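Local coordinates for protein levansucrase (Bacillus subtilis, PDB 1OYG) that belongs to the levansucrase/invertase family of the beta-fructosidase clan, a group of carbohydrate-active enzymes built on a five-bladed beta-propeller, at residues H23-L26 with Q27-E30. Residues are numbered along the deposited sequence; the frame is centred on the assembly and turned at random.
Sequences HDML and QIPE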
# COMPACT_ATOMS: atom_id res chain seq x y z
N HIS A 23 14.79 -14.74 8.76
CA HIS A 23 15.41 -15.78 7.95
C HIS A 23 14.98 -15.64 6.49
O HIS A 23 15.81 -15.76 5.59
CB HIS A 23 15.07 -17.18 8.45
CG HIS A 23 15.59 -18.27 7.55
ND1 HIS A 23 14.91 -18.68 6.42
CD2 HIS A 23 16.73 -19.00 7.59
CE1 HIS A 23 15.60 -19.63 5.82
NE2 HIS A 23 16.70 -19.84 6.51
N ASP A 24 13.69 -15.40 6.26
CA ASP A 24 13.19 -15.27 4.90
C ASP A 24 13.78 -14.04 4.21
O ASP A 24 14.24 -14.13 3.08
CB ASP A 24 11.66 -15.23 4.88
CG ASP A 24 11.03 -16.58 5.20
OD1 ASP A 24 11.75 -17.60 5.23
OD2 ASP A 24 9.81 -16.71 5.44
N MET A 25 13.80 -12.91 4.91
CA MET A 25 14.33 -11.67 4.35
C MET A 25 15.82 -11.78 4.02
O MET A 25 16.28 -11.18 3.06
CB MET A 25 14.10 -10.50 5.31
CG MET A 25 12.64 -10.13 5.54
SD MET A 25 11.73 -9.66 4.07
CE MET A 25 12.55 -8.17 3.60
N LEU A 26 16.56 -12.56 4.80
CA LEU A 26 18.00 -12.72 4.57
C LEU A 26 18.31 -13.42 3.24
O LEU A 26 19.42 -13.27 2.72
CB LEU A 26 18.65 -13.49 5.72
CG LEU A 26 19.01 -12.68 6.97
CD1 LEU A 26 19.36 -13.62 8.12
CD2 LEU A 26 20.16 -11.71 6.70
N GLN A 27 17.35 -14.17 2.72
CA GLN A 27 17.54 -14.89 1.45
C GLN A 27 17.34 -14.00 0.23
O GLN A 27 17.69 -14.39 -0.88
CB GLN A 27 16.57 -16.08 1.35
CG GLN A 27 16.52 -17.01 2.56
CD GLN A 27 17.89 -17.36 3.11
OE1 GLN A 27 18.74 -17.87 2.38
NE2 GLN A 27 18.11 -17.08 4.39
N ILE A 28 16.77 -12.81 0.42
CA ILE A 28 16.36 -11.97 -0.70
C ILE A 28 17.52 -11.32 -1.49
O ILE A 28 17.46 -11.29 -2.71
CB ILE A 28 15.30 -10.93 -0.23
CG1 ILE A 28 13.98 -11.65 0.07
CG2 ILE A 28 15.10 -9.83 -1.27
CD1 ILE A 28 12.86 -10.77 0.58
N PRO A 29 18.56 -10.80 -0.83
CA PRO A 29 19.70 -10.23 -1.57
C PRO A 29 20.26 -11.12 -2.70
O PRO A 29 20.56 -10.61 -3.78
CB PRO A 29 20.73 -10.00 -0.47
CG PRO A 29 19.90 -9.68 0.72
CD PRO A 29 18.72 -10.62 0.62
N GLU A 30 20.40 -12.42 -2.46
CA GLU A 30 20.87 -13.33 -3.51
C GLU A 30 19.76 -13.63 -4.51
O GLU A 30 20.00 -13.66 -5.72
CB GLU A 30 21.40 -14.63 -2.90
CG GLU A 30 22.03 -15.60 -3.90
CD GLU A 30 23.26 -15.05 -4.61
OE1 GLU A 30 23.99 -14.23 -4.01
OE2 GLU A 30 23.51 -15.44 -5.77
O HOH W 1 20.86 -13.53 0.38
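The side-chain amide of Gln-27 folds back on the turn of helix before it, donating from NE2 to His-23 O at 2.9 Å in a nearly straight bond (N-H...O 166°). The acceptor lies almost in the amide plane, and the donor is tilted modestly from the plane of the His-23 carbonyl. With CG beside the backbone N and a bend at chi2 (-44°), the Gln-27 chain curls back to this oxygen. The same nitrogen sits over the centre of the His-23 imidazole, 3.7 Å above its plane, with ring and amide planes only 22° apart. The ring also packs edge-to-face with Phe-263 of helix 261-273.

Two backbone bonds continue the turn with three-residue spacing: Gln-27 N to Asp-24 O (3.1 Å) and Ile-28 N to Met-25 O (3.1 Å). Such i+3 bonds mark a 3-10-like turn in place of i+4 bonding. Pro-29 has no N-H to offer, and its CD rests 3.5 Å from both Met-25 O and Leu-26 O. A water spans the i/i+4 pair beyond, donating to Leu-26 O at 2.8 Å and accepting from Glu-30 N.

Apolar contact comes from Met-25 and Ile-28, which run alongside each other. Met-25 SD meets Ile-28 CD1 at 3.8 Å; Ile-28 also touches Tyr-349 and Leu-351 on strand 348-355.

Helix 22-26 thus passes into helix 28-31 through a short proline-containing junction, where Gln-27 NE2 takes the His-23 carbonyl that its own backbone N gives up by bonding to Asp-24 O, and a water bridges Leu-26 O and Glu-30 N.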